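Long-range contacts in dITP/XTP pyrophosphatase (Staphylococcus aureus, PDB 4BNQ), which probably hydrolyses non-canonical purine nucleoside triphosphates such as XTP, dITP and ITP to monophosphate and diphosphate, clearing them from the nucleotide pool: residues Glu3-Ser8 / Lys62-Asp67; Asn48-Ser53 / Val118-Gly123. All coordinates share one frame; numbering follows the deposited sequence.

Contact 1: residues Glu3-Ser8 / Lys62-Asp67; sequences EIVIAS and KTVIAD. With PO4 (phosphate ion), chain C.
Only two direct backbone hydrogen bonds, both made by Ile-65, join the strands that begin at Glu-3 and Val-64; beyond them, on either side, water takes over. Ile-65 N donates to Val-5 O (2.9 Å) and Ile-65 O accepts from Ala-7 N, both nearly straight, so Ile-65 spans Ile-6 in a single parallel bridge. The strands, 43° apart, diverge. Towards Glu-3, one water accepts from Val-5 N and donates to Thr-63 O (2.8 Å); towards Ser-8, another accepts from Asp-67 N (3.0 Å) and lies close to Ala-7 O and phosphate O1.

Side chains pack on both faces of the bridge. On one face CG1 of Ile-65, turned between its backbone N and carbonyl carbon (chi1 64°), lies beside CG1 of Ile-6 at 3.8 Å, and its CD1 meets CD1 of Ile-4, whose chain crosses it at about a right angle. On the other, CG1 of Val-5 touches CG1 of Val-64 at 4.0 Å, and the methyls of Ala-7 and Ala-66 pack against Ala-56 and Ser-53, respectively, of helix 45-60. A long salt bridge joins Glu-3 and Lys-62 at the exposed end.

Past an inverse gamma turn at Ala-7, Ser-8, a predicted substrate residue, directs OG to the phosphate in a very short bond. Asp-67 probably holds Lys-13, which also bonds the phosphate, and Arg-178 in place, consistent with a substrate-phosphate site.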
loop_
_atom_site.group_PDB
_atom_site.type_symbol
_atom_site.label_atom_id
_atom_site.label_comp_id
_atom_site.label_asym_id
_atom_site.label_seq_id
_atom_site.Cartn_x
_atom_site.Cartn_y
_atom_site.Cartn_z
ATOM N N GLU A 3 -6.524 18.631 14.300
ATOM C CA GLU A 3 -7.893 18.206 14.009
ATOM C C GLU A 3 -8.068 17.800 12.562
ATOM O O GLU A 3 -7.530 18.446 11.654
ATOM C CB GLU A 3 -8.863 19.353 14.271
ATOM C CG GLU A 3 -9.507 19.359 15.633
ATOM C CD GLU A 3 -10.387 20.583 15.830
ATOM O OE1 GLU A 3 -10.565 21.354 14.857
ATOM O OE2 GLU A 3 -10.897 20.777 16.954
ATOM N N ILE A 4 -8.862 16.758 12.344
ATOM C CA ILE A 4 -9.264 16.424 10.987
ATOM C C ILE A 4 -10.777 16.188 10.886
ATOM O O ILE A 4 -11.358 15.425 11.665
ATOM C CB ILE A 4 -8.441 15.245 10.422
ATOM C CG1 ILE A 4 -8.681 15.106 8.923
ATOM C CG2 ILE A 4 -8.761 13.957 11.151
ATOM C CD1 ILE A 4 -7.743 14.126 8.262
ATOM N N VAL A 5 -11.420 16.888 9.955
ATOM C CA VAL A 5 -12.851 16.730 9.749
ATOM C C VAL A 5 -13.081 15.715 8.639
ATOM O O VAL A 5 -12.543 15.837 7.525
ATOM C CB VAL A 5 -13.511 18.063 9.390
ATOM C CG1 VAL A 5 -15.005 17.860 9.083
ATOM C CG2 VAL A 5 -13.298 19.096 10.527
ATOM N N ILE A 6 -13.862 14.691 8.945
ATOM C CA ILE A 6 -14.138 13.667 7.949
ATOM C C ILE A 6 -15.599 13.695 7.479
ATOM O O ILE A 6 -16.530 13.475 8.265
ATOM C CB ILE A 6 -13.793 12.287 8.485
ATOM C CG1 ILE A 6 -12.337 12.290 9.001
ATOM C CG2 ILE A 6 -14.002 11.244 7.404
ATOM C CD1 ILE A 6 -11.958 11.053 9.713
ATOM N N ALA A 7 -15.792 13.964 6.192
ATOM C CA ALA A 7 -17.130 14.144 5.642
ATOM C C ALA A 7 -17.730 12.784 5.293
ATOM O O ALA A 7 -17.999 12.475 4.128
ATOM C CB ALA A 7 -17.087 15.027 4.443
ATOM N N SER A 8 -17.929 11.964 6.316
ATOM C CA SER A 8 -18.554 10.678 6.131
ATOM C C SER A 8 -19.579 10.472 7.217
ATOM O O SER A 8 -19.312 10.808 8.392
ATOM C CB SER A 8 -17.514 9.567 6.212
ATOM O OG SER A 8 -18.152 8.317 6.041
ATOM N N LYS A 62 -13.627 25.018 5.621
ATOM C CA LYS A 62 -12.523 24.295 6.251
ATOM C C LYS A 62 -11.993 23.260 5.266
ATOM O O LYS A 62 -12.714 22.811 4.364
ATOM C CB LYS A 62 -13.017 23.477 7.464
ATOM C CG LYS A 62 -13.445 24.220 8.703
ATOM C CD LYS A 62 -13.403 23.244 9.911
ATOM C CE LYS A 62 -13.198 23.994 11.240
ATOM N NZ LYS A 62 -12.996 23.098 12.423
ATOM N N THR A 63 -10.754 22.836 5.480
ATOM C CA THR A 63 -10.254 21.610 4.879
ATOM C C THR A 63 -10.934 20.371 5.502
ATOM O O THR A 63 -11.073 20.273 6.724
ATOM C CB THR A 63 -8.739 21.491 5.058
ATOM O OG1 THR A 63 -8.098 22.504 4.278
ATOM C CG2 THR A 63 -8.251 20.118 4.595
ATOM N N VAL A 64 -11.388 19.443 4.658
ATOM C CA VAL A 64 -11.956 18.186 5.145
ATOM C C VAL A 64 -11.487 17.015 4.275
ATOM O O VAL A 64 -10.902 17.212 3.204
ATOM C CB VAL A 64 -13.497 18.200 5.107
ATOM C CG1 VAL A 64 -14.046 19.527 5.618
ATOM C CG2 VAL A 64 -13.956 17.937 3.699
ATOM N N ILE A 65 -11.733 15.795 4.733
ATOM C CA ILE A 65 -11.558 14.642 3.861
ATOM C C ILE A 65 -12.844 13.833 3.755
ATOM O O ILE A 65 -13.662 13.800 4.668
ATOM C CB ILE A 65 -10.427 13.705 4.316
ATOM C CG1 ILE A 65 -10.749 13.087 5.677
ATOM C CG2 ILE A 65 -9.107 14.445 4.356
ATOM C CD1 ILE A 65 -9.724 12.024 6.124
ATOM N N ALA A 66 -12.999 13.144 2.642
ATOM C CA ALA A 66 -14.099 12.221 2.508
ATOM C C ALA A 66 -13.557 10.896 2.006
ATOM O O ALA A 66 -12.388 10.799 1.612
ATOM C CB ALA A 66 -15.154 12.767 1.575
ATOM N N ASP A 67 -14.415 9.883 2.034
ATOM C CA ASP A 67 -14.024 8.520 1.773
ATOM C C ASP A 67 -15.133 7.868 0.945
ATOM O O ASP A 67 -16.315 7.936 1.306
ATOM C CB ASP A 67 -13.851 7.807 3.119
ATOM C CG ASP A 67 -13.617 6.293 2.985
ATOM O OD1 ASP A 67 -14.366 5.592 2.269
ATOM O OD2 ASP A 67 -12.681 5.793 3.631
HETATM P P PO4 C . -20.215 7.748 3.375
HETATM O O1 PO4 C . -18.723 7.905 3.676
HETATM O O2 PO4 C . -20.630 6.315 3.612
HETATM O O3 PO4 C . -20.455 8.093 1.917
HETATM O O4 PO4 C . -21.023 8.666 4.248
HETATM O O HOH W 1 -10.051 18.518 8.629
HETATM O O HOH W 2 -17.230 10.193 2.996
#

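Contact 2: residues Asn48-Ser53 / Val118-Gly123; sequences NAILKS and VISMSG. With PO4 (phosphate ion), chain C.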
loop_
_atom_site.group_PDB
_atom_site.type_symbol
_atom_site.label_atom_id
_atom_site.label_comp_id
_atom_site.label_asym_id
_atom_site.label_seq_id
_atom_site.Cartn_x
_atom_site.Cartn_y
_atom_site.Cartn_z
ATOM N N ASN A 48 -17.267 10.056 -6.296
ATOM C CA ASN A 48 -18.131 10.128 -5.122
ATOM C C ASN A 48 -17.426 10.780 -3.928
ATOM O O ASN A 48 -18.030 11.575 -3.213
ATOM C CB ASN A 48 -18.679 8.748 -4.771
ATOM C CG ASN A 48 -19.797 8.332 -5.694
ATOM O OD1 ASN A 48 -20.509 9.180 -6.232
ATOM N ND2 ASN A 48 -19.960 7.027 -5.887
ATOM N N ALA A 49 -16.149 10.451 -3.729
ATOM C CA ALA A 49 -15.362 11.053 -2.649
ATOM C C ALA A 49 -15.190 12.572 -2.834
ATOM O O ALA A 49 -15.349 13.339 -1.893
ATOM C CB ALA A 49 -14.005 10.373 -2.543
ATOM N N ILE A 50 -14.863 12.992 -4.051
ATOM C CA ILE A 50 -14.723 14.405 -4.369
ATOM C C ILE A 50 -16.016 15.177 -4.089
ATOM O O ILE A 50 -15.991 16.282 -3.543
ATOM C CB ILE A 50 -14.326 14.598 -5.847
ATOM C CG1 ILE A 50 -12.886 14.116 -6.074
ATOM C CG2 ILE A 50 -14.478 16.062 -6.259
ATOM C CD1 ILE A 50 -12.408 14.242 -7.519
ATOM N N LEU A 51 -17.151 14.597 -4.454
ATOM C CA LEU A 51 -18.418 15.275 -4.231
ATOM C C LEU A 51 -18.617 15.488 -2.730
ATOM O O LEU A 51 -19.052 16.551 -2.293
ATOM C CB LEU A 51 -19.590 14.477 -4.845
ATOM C CG LEU A 51 -19.727 14.419 -6.376
ATOM C CD1 LEU A 51 -20.681 13.296 -6.788
ATOM C CD2 LEU A 51 -20.231 15.742 -6.932
ATOM N N LYS A 52 -18.278 14.490 -1.925
ATOM C CA LYS A 52 -18.496 14.639 -0.488
ATOM C C LYS A 52 -17.544 15.644 0.147
ATOM O O LYS A 52 -17.988 16.509 0.902
ATOM C CB LYS A 52 -18.495 13.279 0.231
ATOM C CG LYS A 52 -19.759 12.428 -0.088
ATOM C CD LYS A 52 -19.718 11.022 0.529
ATOM C CE LYS A 52 -18.676 10.144 -0.151
ATOM N NZ LYS A 52 -18.842 8.708 0.196
ATOM N N SER A 53 -16.249 15.560 -0.173
ATOM C CA SER A 53 -15.275 16.452 0.463
ATOM C C SER A 53 -15.486 17.903 0.048
ATOM O O SER A 53 -15.439 18.807 0.889
ATOM C CB SER A 53 -13.834 16.028 0.167
ATOM O OG SER A 53 -13.594 16.077 -1.219
ATOM N N VAL A 118 -10.881 5.200 -1.733
ATOM C CA VAL A 118 -10.394 6.479 -2.228
ATOM C C VAL A 118 -10.702 7.595 -1.236
ATOM O O VAL A 118 -11.851 7.809 -0.876
ATOM C CB VAL A 118 -11.002 6.856 -3.574
ATOM C CG1 VAL A 118 -10.545 8.261 -3.967
ATOM C CG2 VAL A 118 -10.603 5.837 -4.639
ATOM N N ILE A 119 -9.656 8.290 -0.795
ATOM C CA ILE A 119 -9.765 9.420 0.127
ATOM C C ILE A 119 -9.582 10.698 -0.684
ATOM O O ILE A 119 -8.597 10.821 -1.405
ATOM C CB ILE A 119 -8.637 9.366 1.173
ATOM C CG1 ILE A 119 -8.760 8.109 2.040
ATOM C CG2 ILE A 119 -8.637 10.602 2.073
ATOM C CD1 ILE A 119 -9.966 8.095 2.980
ATOM N N SER A 120 -10.506 11.652 -0.593
ATOM C CA SER A 120 -10.245 12.955 -1.203
ATOM C C SER A 120 -10.129 14.067 -0.161
ATOM O O SER A 120 -10.919 14.124 0.784
ATOM C CB SER A 120 -11.300 13.313 -2.246
ATOM O OG SER A 120 -12.522 13.610 -1.621
ATOM N N MET A 121 -9.149 14.947 -0.337
ATOM C CA MET A 121 -8.987 16.095 0.552
ATOM C C MET A 121 -9.404 17.370 -0.175
ATOM O O MET A 121 -9.003 17.611 -1.313
ATOM C CB MET A 121 -7.536 16.205 1.027
ATOM C CG MET A 121 -7.256 17.395 1.946
ATOM S SD MET A 121 -5.571 17.371 2.656
ATOM C CE MET A 121 -6.066 17.034 4.313
ATOM N N SER A 122 -10.223 18.182 0.478
ATOM C CA SER A 122 -10.670 19.419 -0.128
ATOM C C SER A 122 -10.634 20.524 0.892
ATOM O O SER A 122 -10.743 20.277 2.099
ATOM C CB SER A 122 -12.085 19.267 -0.675
ATOM O OG SER A 122 -12.120 18.200 -1.597
ATOM N N GLY A 123 -10.483 21.744 0.401
ATOM C CA GLY A 123 -10.303 22.889 1.262
ATOM C C GLY A 123 -10.360 24.175 0.467
ATOM O O GLY A 123 -10.276 24.167 -0.770
HETATM P P PO4 C . -20.215 7.748 3.375
HETATM O O1 PO4 C . -18.723 7.905 3.676
HETATM O O2 PO4 C . -20.630 6.315 3.612
HETATM O O3 PO4 C . -20.455 8.093 1.917
HETATM O O4 PO4 C . -21.023 8.666 4.248
#
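Ser-53 OG sits between two serine hydroxyls of the neighbouring strand, hydrogen-bonded to Ser-122 OG at 2.6 Å and to Ser-120 OG at 2.7 Å. Its hydroxyl stands between its backbone N and carbonyl carbon (chi1 61°), which keeps it against the preceding helical turn, within weak bonding range of Ile-50 O, while still facing both strand hydroxyls. Ser-120 and Ser-122, two residues apart, present their side chains on the same strand face and reach it from separate positions along the strand.

Ser-120 OG also lies 2.9 Å from Ala-49 O, a weak bond whose proton is not settled. That carbonyl already receives the helical bond from Ser-53 N, so the strand hydroxyl is set against the helix backbone one turn before Ser-53. Ser-122 OG continues the chain of hydroxyls to Thr-128 on strand 126-139. These buried polar atoms thus satisfy one another within the interface.

Small side chains permit the close approach of helix and strand; the axes of segments 48-53 and 118-123 come within 7.4 Å at an angle of 32°. The methyl of Ala-49 rests 3.7 Å from both Ser-120 OG and Val-118 O, and touches CG1 of Val-118 at 4.3 Å.

Lys-52 leaves the helix in another direction, its chain bent at chi3 (-70°); its NZ lies too close to the phosphate for the exact geometry to be trusted, bonds to Asp-67 O, and pairs with Asp-68, the predicted proton acceptor. Such packing of a helix on the central antiparallel sheet, beside a phosphate pocket, belongs to the alpha/beta fold of the HAM1 pyrophosphatases.

In the fold
The centres of the two contacts lie about 8 Å apart, and their segments alternate along the chain: 3-8, 48-53, 62-67, 118-123. Helix 45-60 leads directly into strand 64-73, which neighbours strand 112-123 in the antiparallel sheet, so contact 1 joins the N-terminal strand to this sheet while contact 2 packs the helix along one face of it. They meet where Val-64 N probably bonds to Ser-122 O (2.8 Å) and where Ala-66 packs against Ser-53. Both also reach one phosphate, through Ser-8 and Lys-52, with Lys-13 and Asn-9 completing its grip. Segments distant in sequence thereby converge on the predicted substrate and magnesium site.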